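Local coordinates for regulatory protein RapF (Bacillus subtilis, PDB 4I9E) that inhibits the competence transcription factor ComA by binding its DNA-binding domain, and is itself a target of the signalling peptide PhrF, which binds its tetratricopeptide-repeat domain, at residues H206-Y211 with Y228-C233; R249-F254 with Q265-I270; K289-S294 with I301-F306. One frame throughout, in Å; residues are numbered along the deposited sequence.

Contact 1 (H206-Y211 with Y228-C233); sequences HFQKAY and YNIGLC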
loop_
_atom_site.group_PDB
_atom_site.type_symbol
_atom_site.label_atom_id
_atom_site.label_comp_id
_atom_site.label_asym_id
_atom_site.label_seq_id
_atom_site.Cartn_x
_atom_site.Cartn_y
_atom_site.Cartn_z
ATOM N N HIS A 206 14.225 7.795 -13.819
ATOM C CA HIS A 206 13.245 6.982 -14.584
ATOM C C HIS A 206 12.421 7.824 -15.555
ATOM O O HIS A 206 12.098 7.372 -16.669
ATOM C CB HIS A 206 12.390 6.107 -13.651
ATOM C CG HIS A 206 13.154 4.938 -13.090
ATOM N ND1 HIS A 206 13.315 3.761 -13.776
ATOM C CD2 HIS A 206 13.838 4.783 -11.933
ATOM C CE1 HIS A 206 14.038 2.922 -13.069
ATOM N NE2 HIS A 206 14.387 3.521 -11.950
ATOM N N PHE A 207 12.079 9.055 -15.132
ATOM C CA PHE A 207 11.442 9.990 -16.043
ATOM C C PHE A 207 12.372 10.341 -17.219
ATOM O O PHE A 207 11.871 10.475 -18.328
ATOM C CB PHE A 207 11.020 11.265 -15.329
ATOM C CG PHE A 207 9.797 11.103 -14.483
ATOM C CD1 PHE A 207 8.637 10.515 -15.006
ATOM C CD2 PHE A 207 9.783 11.549 -13.169
ATOM C CE1 PHE A 207 7.503 10.387 -14.214
ATOM C CE2 PHE A 207 8.638 11.390 -12.397
ATOM C CZ PHE A 207 7.509 10.803 -12.914
ATOM N N GLN A 208 13.686 10.518 -16.967
ATOM C CA GLN A 208 14.637 10.826 -18.034
ATOM C C GLN A 208 14.787 9.654 -18.974
ATOM O O GLN A 208 14.781 9.817 -20.168
ATOM C CB GLN A 208 16.030 11.238 -17.519
ATOM C CG GLN A 208 16.093 12.432 -16.605
ATOM C CD GLN A 208 16.252 13.759 -17.283
ATOM O OE1 GLN A 208 16.799 14.702 -16.667
ATOM N NE2 GLN A 208 15.783 13.883 -18.540
ATOM N N LYS A 209 14.909 8.470 -18.427
ATOM C CA LYS A 209 14.974 7.261 -19.238
ATOM C C LYS A 209 13.719 7.142 -20.122
ATOM O O LYS A 209 13.809 6.847 -21.329
ATOM C CB LYS A 209 15.191 6.048 -18.308
ATOM C CG LYS A 209 15.112 4.678 -18.978
ATOM C CD LYS A 209 16.154 4.506 -20.101
ATOM C CE LYS A 209 16.172 3.083 -20.626
ATOM N NZ LYS A 209 17.230 2.962 -21.709
ATOM N N ALA A 210 12.561 7.407 -19.532
ATOM C CA ALA A 210 11.287 7.265 -20.225
ATOM C C ALA A 210 11.157 8.319 -21.374
ATOM O O ALA A 210 10.615 8.018 -22.461
ATOM C CB ALA A 210 10.116 7.382 -19.229
ATOM N N TYR A 211 11.632 9.540 -21.079
ATOM C CA TYR A 211 11.719 10.636 -22.033
ATOM C C TYR A 211 12.524 10.257 -23.267
ATOM O O TYR A 211 12.019 10.353 -24.376
ATOM C CB TYR A 211 12.329 11.913 -21.428
ATOM C CG TYR A 211 12.514 12.950 -22.519
ATOM C CD1 TYR A 211 11.433 13.652 -23.011
ATOM C CD2 TYR A 211 13.764 13.175 -23.101
ATOM C CE1 TYR A 211 11.594 14.580 -24.022
ATOM C CE2 TYR A 211 13.930 14.090 -24.108
ATOM C CZ TYR A 211 12.840 14.783 -24.568
ATOM O OH TYR A 211 12.980 15.686 -25.587
ATOM N N TYR A 228 7.202 17.274 -18.139
ATOM C CA TYR A 228 6.409 17.876 -17.074
ATOM C C TYR A 228 6.708 17.228 -15.733
ATOM O O TYR A 228 6.898 17.911 -14.715
ATOM C CB TYR A 228 4.910 17.759 -17.378
ATOM C CG TYR A 228 4.079 18.245 -16.193
ATOM C CD1 TYR A 228 3.644 19.576 -16.119
ATOM C CD2 TYR A 228 3.757 17.362 -15.116
ATOM C CE1 TYR A 228 2.922 20.041 -15.002
ATOM C CE2 TYR A 228 3.028 17.835 -14.015
ATOM C CZ TYR A 228 2.631 19.180 -13.964
ATOM O OH TYR A 228 1.900 19.625 -12.891
ATOM N N ASN A 229 6.787 15.902 -15.718
ATOM C CA ASN A 229 6.947 15.173 -14.459
ATOM C C ASN A 229 8.318 15.412 -13.846
ATOM O O ASN A 229 8.466 15.444 -12.601
ATOM C CB ASN A 229 6.707 13.704 -14.651
ATOM C CG ASN A 229 5.250 13.356 -14.803
ATOM O OD1 ASN A 229 4.378 14.071 -14.334
ATOM N ND2 ASN A 229 4.973 12.203 -15.452
ATOM N N ILE A 230 9.326 15.582 -14.693
ATOM C CA ILE A 230 10.659 15.951 -14.192
ATOM C C ILE A 230 10.673 17.361 -13.587
ATOM O O ILE A 230 11.243 17.533 -12.550
ATOM C CB ILE A 230 11.761 15.871 -15.277
ATOM C CG1 ILE A 230 11.982 14.438 -15.712
ATOM C CG2 ILE A 230 13.042 16.546 -14.818
ATOM C CD1 ILE A 230 12.638 14.349 -17.149
ATOM N N GLY A 231 9.999 18.336 -14.186
ATOM C CA GLY A 231 9.876 19.667 -13.586
ATOM C C GLY A 231 9.135 19.613 -12.257
ATOM O O GLY A 231 9.463 20.343 -11.327
ATOM N N LEU A 232 8.129 18.721 -12.167
ATOM C CA LEU A 232 7.380 18.534 -10.936
ATOM C C LEU A 232 8.299 18.070 -9.848
ATOM O O LEU A 232 8.226 18.535 -8.745
ATOM C CB LEU A 232 6.217 17.564 -11.137
ATOM C CG LEU A 232 4.952 17.620 -10.258
ATOM C CD1 LEU A 232 4.182 16.374 -10.404
ATOM C CD2 LEU A 232 5.191 17.724 -8.823
ATOM N N CYS A 233 9.192 17.146 -10.162
ATOM C CA CYS A 233 10.140 16.596 -9.183
ATOM C C CYS A 233 11.010 17.713 -8.648
ATOM O O CYS A 233 11.229 17.815 -7.441
ATOM C CB CYS A 233 11.021 15.473 -9.814
ATOM S SG CYS A 233 10.086 13.918 -10.032
#

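Contact 2 (R249-F254 with Q265-I270); sequences RAIAVF and QAYFLI. With GLC (alpha-D-glucopyranose), chain C.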
loop_
_atom_site.group_PDB
_atom_site.type_symbol
_atom_site.label_atom_id
_atom_site.label_comp_id
_atom_site.label_asym_id
_atom_site.label_seq_id
_atom_site.Cartn_x
_atom_site.Cartn_y
_atom_site.Cartn_z
ATOM N N ARG A 249 9.799 23.250 -22.035
ATOM C CA ARG A 249 9.894 22.194 -23.067
ATOM C C ARG A 249 8.652 21.323 -23.157
ATOM O O ARG A 249 8.244 20.921 -24.255
ATOM C CB ARG A 249 11.111 21.309 -22.820
ATOM C CG ARG A 249 12.403 22.079 -22.636
ATOM C CD ARG A 249 13.493 21.202 -22.100
ATOM N NE ARG A 249 13.733 20.067 -22.983
ATOM C CZ ARG A 249 14.409 18.970 -22.645
ATOM N NH1 ARG A 249 14.901 18.825 -21.426
ATOM N NH2 ARG A 249 14.584 17.999 -23.531
ATOM N N ALA A 250 8.032 21.043 -22.007
ATOM C CA ALA A 250 6.780 20.282 -21.977
ATOM C C ALA A 250 5.638 21.035 -22.630
ATOM O O ALA A 250 4.887 20.463 -23.434
ATOM C CB ALA A 250 6.405 19.883 -20.537
ATOM N N ILE A 251 5.491 22.305 -22.265
ATOM C CA ILE A 251 4.524 23.181 -22.916
ATOM C C ILE A 251 4.689 23.231 -24.459
ATOM O O ILE A 251 3.699 23.129 -25.191
ATOM C CB ILE A 251 4.534 24.602 -22.299
ATOM C CG1 ILE A 251 3.679 24.623 -21.034
ATOM C CG2 ILE A 251 3.946 25.618 -23.282
ATOM C CD1 ILE A 251 4.022 25.752 -20.121
ATOM N N ALA A 252 5.930 23.346 -24.935
ATOM C CA ALA A 252 6.191 23.415 -26.362
ATOM C C ALA A 252 5.744 22.126 -27.081
ATOM O O ALA A 252 5.070 22.185 -28.100
ATOM C CB ALA A 252 7.641 23.718 -26.603
ATOM N N VAL A 253 6.084 20.960 -26.531
ATOM C CA VAL A 253 5.669 19.676 -27.102
ATOM C C VAL A 253 4.137 19.540 -27.243
ATOM O O VAL A 253 3.599 19.232 -28.330
ATOM C CB VAL A 253 6.250 18.485 -26.278
ATOM C CG1 VAL A 253 5.613 17.169 -26.681
ATOM C CG2 VAL A 253 7.746 18.405 -26.441
ATOM N N PHE A 254 3.444 19.763 -26.129
ATOM C CA PHE A 254 2.010 19.697 -26.102
ATOM C C PHE A 254 1.362 20.610 -27.147
ATOM O O PHE A 254 0.406 20.211 -27.803
ATOM C CB PHE A 254 1.488 20.043 -24.708
ATOM C CG PHE A 254 1.722 18.973 -23.686
ATOM C CD1 PHE A 254 1.432 17.631 -23.973
ATOM C CD2 PHE A 254 2.218 19.296 -22.422
ATOM C CE1 PHE A 254 1.652 16.629 -23.009
ATOM C CE2 PHE A 254 2.442 18.295 -21.449
ATOM C CZ PHE A 254 2.157 16.991 -21.736
ATOM N N GLN A 265 -2.957 21.836 -17.064
ATOM C CA GLN A 265 -1.948 21.382 -16.079
ATOM C C GLN A 265 -0.525 21.791 -16.477
ATOM O O GLN A 265 0.232 22.247 -15.616
ATOM C CB GLN A 265 -1.987 19.857 -15.845
ATOM C CG GLN A 265 -1.166 19.334 -14.603
ATOM C CD GLN A 265 -1.146 17.773 -14.433
ATOM O OE1 GLN A 265 -1.930 17.021 -15.046
ATOM N NE2 GLN A 265 -0.243 17.307 -13.609
ATOM N N ALA A 266 -0.153 21.605 -17.751
ATOM C CA ALA A 266 1.159 22.017 -18.235
ATOM C C ALA A 266 1.484 23.499 -17.925
ATOM O O ALA A 266 2.683 23.866 -17.750
ATOM C CB ALA A 266 1.347 21.692 -19.763
ATOM N N TYR A 267 0.446 24.339 -17.822
ATOM C CA TYR A 267 0.623 25.772 -17.560
ATOM C C TYR A 267 0.563 26.126 -16.084
ATOM O O TYR A 267 1.073 27.177 -15.644
ATOM C CB TYR A 267 -0.363 26.626 -18.402
ATOM C CG TYR A 267 0.187 27.039 -19.761
ATOM C CD1 TYR A 267 -0.051 26.273 -20.893
ATOM C CD2 TYR A 267 0.988 28.182 -19.895
ATOM C CE1 TYR A 267 0.492 26.640 -22.150
ATOM C CE2 TYR A 267 1.534 28.542 -21.123
ATOM C CZ TYR A 267 1.282 27.769 -22.251
ATOM O OH TYR A 267 1.808 28.150 -23.489
ATOM N N PHE A 268 0.005 25.225 -15.295
ATOM C CA PHE A 268 -0.251 25.545 -13.894
ATOM C C PHE A 268 0.975 25.767 -12.927
ATOM O O PHE A 268 1.033 26.777 -12.231
ATOM C CB PHE A 268 -1.295 24.618 -13.296
ATOM C CG PHE A 268 -1.668 25.008 -11.908
ATOM C CD1 PHE A 268 -2.679 25.969 -11.688
ATOM C CD2 PHE A 268 -0.989 24.457 -10.801
ATOM C CE1 PHE A 268 -3.006 26.356 -10.415
ATOM C CE2 PHE A 268 -1.297 24.843 -9.516
ATOM C CZ PHE A 268 -2.329 25.792 -9.309
ATOM N N LEU A 269 1.936 24.848 -12.852
ATOM C CA LEU A 269 2.962 25.002 -11.833
ATOM C C LEU A 269 3.906 26.101 -12.237
ATOM O O LEU A 269 4.400 26.823 -11.373
ATOM C CB LEU A 269 3.756 23.703 -11.555
ATOM C CG LEU A 269 3.040 22.717 -10.659
ATOM C CD1 LEU A 269 3.742 21.340 -10.700
ATOM C CD2 LEU A 269 3.010 23.262 -9.264
ATOM N N ILE A 270 4.181 26.194 -13.538
ATOM C CA ILE A 270 5.016 27.259 -14.054
ATOM C C ILE A 270 4.423 28.638 -13.735
ATOM O O ILE A 270 5.164 29.581 -13.480
ATOM C CB ILE A 270 5.429 27.043 -15.549
ATOM C CG1 ILE A 270 6.532 28.008 -15.983
ATOM C CG2 ILE A 270 4.279 27.114 -16.475
ATOM C CD1 ILE A 270 7.182 27.621 -17.329
HETATM C C1 GLC C . -4.202 16.263 -12.838
HETATM C C2 GLC C . -3.356 16.820 -11.676
HETATM C C3 GLC C . -4.220 17.108 -10.452
HETATM C C4 GLC C . -5.537 17.841 -10.858
HETATM C C5 GLC C . -6.290 17.128 -12.002
HETATM C C6 GLC C . -7.496 17.900 -12.455
HETATM O O2 GLC C . -2.220 15.969 -11.365
HETATM O O3 GLC C . -3.471 17.894 -9.514
HETATM O O4 GLC C . -6.401 17.973 -9.731
HETATM O O5 GLC C . -5.418 17.005 -13.131
HETATM O O6 GLC C . -8.384 17.058 -13.166
#

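Contact 3 (K289-S294 with I301-F306); sequences KGMAYS and IYLSEF. With GLC (alpha-D-glucopyranose), chain C.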
loop_
_atom_site.group_PDB
_atom_site.type_symbol
_atom_site.label_atom_id
_atom_site.label_comp_id
_atom_site.label_asym_id
_atom_site.label_seq_id
_atom_site.Cartn_x
_atom_site.Cartn_y
_atom_site.Cartn_z
ATOM N N LYS A 289 -2.553 32.343 -20.371
ATOM C CA LYS A 289 -2.615 31.280 -21.377
ATOM C C LYS A 289 -3.309 30.030 -20.845
ATOM O O LYS A 289 -4.184 29.458 -21.522
ATOM C CB LYS A 289 -1.231 30.889 -21.883
ATOM C CG LYS A 289 -0.419 31.975 -22.487
ATOM C CD LYS A 289 0.484 31.365 -23.500
ATOM C CE LYS A 289 1.379 32.414 -24.139
ATOM N NZ LYS A 289 1.414 32.114 -25.605
ATOM N N GLY A 290 -2.907 29.612 -19.639
ATOM C CA GLY A 290 -3.450 28.418 -19.000
ATOM C C GLY A 290 -4.885 28.645 -18.588
ATOM O O GLY A 290 -5.717 27.722 -18.650
ATOM N N MET A 291 -5.165 29.888 -18.185
ATOM C CA MET A 291 -6.526 30.334 -17.930
ATOM C C MET A 291 -7.384 30.216 -19.200
ATOM O O MET A 291 -8.503 29.705 -19.159
ATOM C CB MET A 291 -6.535 31.755 -17.364
ATOM C CG MET A 291 -7.883 32.205 -16.851
ATOM S SD MET A 291 -8.457 31.088 -15.552
ATOM C CE MET A 291 -10.130 30.673 -16.107
ATOM N N ALA A 292 -6.823 30.639 -20.328
ATOM C CA ALA A 292 -7.498 30.562 -21.612
ATOM C C ALA A 292 -7.703 29.101 -22.047
ATOM O O ALA A 292 -8.767 28.761 -22.580
ATOM C CB ALA A 292 -6.734 31.368 -22.666
ATOM N N TYR A 293 -6.724 28.221 -21.806
ATOM C CA TYR A 293 -6.912 26.803 -22.171
ATOM C C TYR A 293 -7.975 26.135 -21.314
ATOM O O TYR A 293 -8.730 25.287 -21.791
ATOM C CB TYR A 293 -5.620 25.995 -22.072
ATOM C CG TYR A 293 -4.601 26.255 -23.142
ATOM C CD1 TYR A 293 -4.822 25.866 -24.475
ATOM C CD2 TYR A 293 -3.409 26.858 -22.840
ATOM C CE1 TYR A 293 -3.856 26.103 -25.476
ATOM C CE2 TYR A 293 -2.451 27.103 -23.823
ATOM C CZ TYR A 293 -2.671 26.719 -25.136
ATOM O OH TYR A 293 -1.695 26.967 -26.089
ATOM N N SER A 294 -8.042 26.499 -20.043
ATOM C CA SER A 294 -8.992 25.838 -19.158
ATOM C C SER A 294 -10.438 26.176 -19.554
ATOM O O SER A 294 -11.349 25.346 -19.395
ATOM C CB SER A 294 -8.701 26.185 -17.688
ATOM O OG SER A 294 -7.325 25.987 -17.354
ATOM N N ILE A 301 -11.849 21.943 -12.776
ATOM C CA ILE A 301 -10.866 21.860 -11.723
ATOM C C ILE A 301 -9.739 22.842 -11.972
ATOM O O ILE A 301 -9.385 23.587 -11.053
ATOM C CB ILE A 301 -10.342 20.404 -11.494
ATOM C CG1 ILE A 301 -11.462 19.547 -10.898
ATOM C CG2 ILE A 301 -9.152 20.416 -10.505
ATOM C CD1 ILE A 301 -11.248 18.032 -11.034
ATOM N N TYR A 302 -9.176 22.862 -13.187
ATOM C CA TYR A 302 -8.178 23.893 -13.474
ATOM C C TYR A 302 -8.653 25.374 -13.517
ATOM O O TYR A 302 -7.900 26.257 -13.154
ATOM C CB TYR A 302 -7.272 23.506 -14.629
ATOM C CG TYR A 302 -6.180 22.549 -14.163
ATOM C CD1 TYR A 302 -5.154 22.996 -13.322
ATOM C CD2 TYR A 302 -6.195 21.190 -14.509
ATOM C CE1 TYR A 302 -4.141 22.118 -12.868
ATOM C CE2 TYR A 302 -5.181 20.312 -14.068
ATOM C CZ TYR A 302 -4.173 20.780 -13.246
ATOM O OH TYR A 302 -3.176 19.947 -12.794
ATOM N N LEU A 303 -9.894 25.647 -13.901
ATOM C CA LEU A 303 -10.418 27.002 -13.855
ATOM C C LEU A 303 -10.340 27.415 -12.416
ATOM O O LEU A 303 -9.806 28.469 -12.076
ATOM C CB LEU A 303 -11.903 27.028 -14.292
ATOM C CG LEU A 303 -12.504 27.626 -15.577
ATOM C CD1 LEU A 303 -11.531 27.685 -16.776
ATOM C CD2 LEU A 303 -13.822 26.882 -15.944
ATOM N N SER A 304 -10.870 26.558 -11.560
ATOM C CA SER A 304 -10.938 26.831 -10.144
ATOM C C SER A 304 -9.537 27.077 -9.514
ATOM O O SER A 304 -9.376 27.959 -8.652
ATOM C CB SER A 304 -11.639 25.641 -9.476
ATOM O OG SER A 304 -11.970 25.935 -8.137
ATOM N N GLU A 305 -8.560 26.275 -9.955
ATOM C CA GLU A 305 -7.167 26.321 -9.497
ATOM C C GLU A 305 -6.364 27.517 -10.011
ATOM O O GLU A 305 -5.593 28.077 -9.271
ATOM C CB GLU A 305 -6.439 24.986 -9.794
ATOM C CG GLU A 305 -6.941 23.925 -8.868
ATOM C CD GLU A 305 -6.282 22.572 -8.998
ATOM O OE1 GLU A 305 -5.217 22.388 -9.656
ATOM O OE2 GLU A 305 -6.848 21.675 -8.352
ATOM N N PHE A 306 -6.527 27.890 -11.277
ATOM C CA PHE A 306 -6.009 29.173 -11.768
ATOM C C PHE A 306 -6.628 30.371 -11.028
ATOM O O PHE A 306 -5.896 31.239 -10.597
ATOM C CB PHE A 306 -6.189 29.306 -13.272
ATOM C CG PHE A 306 -5.126 28.609 -14.079
ATOM C CD1 PHE A 306 -3.843 29.126 -14.159
ATOM C CD2 PHE A 306 -5.418 27.440 -14.779
ATOM C CE1 PHE A 306 -2.897 28.498 -14.914
ATOM C CE2 PHE A 306 -4.431 26.775 -15.529
ATOM C CZ PHE A 306 -3.200 27.304 -15.610
HETATM C C1 GLC C . -4.202 16.263 -12.838
HETATM C C2 GLC C . -3.356 16.820 -11.676
HETATM C C3 GLC C . -4.220 17.108 -10.452
HETATM C C4 GLC C . -5.537 17.841 -10.858
HETATM C C5 GLC C . -6.290 17.128 -12.002
HETATM C C6 GLC C . -7.496 17.900 -12.455
HETATM O O2 GLC C . -2.220 15.969 -11.365
HETATM O O3 GLC C . -3.471 17.894 -9.514
HETATM O O4 GLC C . -6.401 17.973 -9.731
HETATM O O5 GLC C . -5.418 17.005 -13.131
HETATM O O6 GLC C . -8.384 17.058 -13.166
#

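Contact 1 (H206-Y211 with Y228-C233)
Phe207 packs against Asn229, Ile230 and Cys233 where helix 200-216 meets helix 220-236, in the stacked antiparallel helices of the tetratricopeptide-repeat (TPR) domain. The segments belong to the predicted third and fourth repeats, and their axes approach to 9.6 Å at 163°. No hydrogen bond crosses the interface, and most of its contacts gather round the Phe207 ring.

Phe207 turns CG anti to its carbonyl carbon (chi1 -75°), which carries the ring to Asn229. There Asn229 CB stands over the ring centre, 3.5 Å from the centroid and 15° off the normal, a CH-pi contact. The two side chains cross at about a right angle, and the amide continues beyond the ring centre until ND2 is 3.4 Å from Phe207 CE1. Cys233 meets the ring differently: SG approaches its edge, 3.8 Å from Phe207 CE2, in a sulfur-aromatic contact.

The aliphatic contacts centre on Ile230, which slides past Phe207 in the opposite direction, with CG1 3.3 Å from Phe207 CB. Tyr246 of helix 240-256 also packs on Ile230, and Phe207 also touches Ala191 and Thr192 of helix 180-196, tying this pair into the neighbouring helices.

Among the polar groups, Asn229 OD1 accepts a hydrogen bond from Met3 N, so the residue over the ring is also bonded to the chain's N-terminal segment. At the partly exposed margin the bent Gln208 chain crosses Ile230 at about a right angle in van der Waals contact, its NE2 3.5 Å from Ile230 CD1.

Contact 2 (R249-F254 with Q265-I270)
Ile251 meets Tyr267 because its CG1 branch stands anti to the carbonyl carbon (chi1 -82°) and then runs out extended (chi2 159°), carrying CD1 across to helix 263-277. The methyl lands over the middle of the Tyr267 ring, 3.8 Å from the centroid and only 7° off the normal, as a CH-pi contact. The same first torsion sets CG2 opposite the backbone N and directs it to the far end of that ring, 3.3 Å from Tyr267 OH. One isoleucine thus spans the phenol from its centre to its hydroxyl, the two side chains crossing at about a right angle. Tyr267 OH is hydrogen-bonded to Glu255 OE1, immediately after the first segment, which probably limits the turning of the ring.

Ile251 CD1 also reaches the second backbone, 3.3 Å from Ala266 O, and packs 3.9 Å from Ile270 CG2. About one turn further along the helix, Phe254 sets CD2 3.7 Å from Ala266 CB. The CA atoms of Ile251 and Ala266 are 5.9 Å apart, consistent with the small side chain of Ala266, and the axes of the two segments approach to 9.6 Å. All five touching residues are buried, and no hydrogen bond joins the two segments.

Gln265 points elsewhere. Its extended chain carries the amide to the bound sugar, with OE1 3.3 Å from glucose C1, while NE2 makes a weak hydrogen bond to Tyr228 OH. Met3 packs on both Gln265 and Phe254. The nearly antiparallel pair thus joins the predicted fourth and fifth repeats by apolar side-chain packing and a CH-pi contact, as successive helices do in a TPR superhelix, and here its second helix also lines the glycan pocket.

Contact 3 (K289-S294 with I301-F306)
Met291 and Ser294 of helix 280-297 pack against Tyr302, Leu303 and Phe306 of helix 300-313, an antiparallel helix pair (151°) in the TPR domain. Along the second segment, Ile301 turns to the bound glucose, placing CG2 beside its C6. Tyr302 has two roles: CB lies 3.7 Å from Ser294 OG, while the ring leads away to the sugar and brings OH 3.3 Å from glucose C2. Leu303 CD1 rests 3.3 Å from Ser294 CB and 3.4 Å from Met291 CE, whose bent chain crosses the leucine at about a right angle. Glu305 also lines the sugar pocket, close to the like-charged Asp337.

Phe306 lays one face over the backbone at Gly290 and Met291. The absence of a side chain at Gly290 lets Phe306 CZ come within 3.6 Å of Gly290 CA, while Met291 SD packs against Phe306 CB and lies obliquely to the ring, a Met-aromatic contact. Replacing Phe306 by an alanine is likely to open a gap over Gly290 and to leave the Phe268 ring without its edge-to-face partner. Gly290 O is gripped twice, Ser294 N and OG reaching it from opposite faces of its plane, the OG bond being 2.7 Å long.

The three contacts come in series along the chain, each closing before the next opens, and follow the stacking of helices in the TPR domain. Centres of contacts 1 and 2 lie about 13 Å apart, as do those of contacts 2 and 3; the centres of contacts 1 and 3 are about 23 Å apart, and these two do not touch. Helix 220-236 is followed by 240-256, and 263-277 by 280-297, so contact 2 bridges the other two: Tyr228 packs on Leu269 and Ala250, while Tyr267 meets Tyr293. Contacts 2 and 3 border the glycan pocket and share the glucose, while contacts 1 and 2 meet the N-terminal segment through Met3.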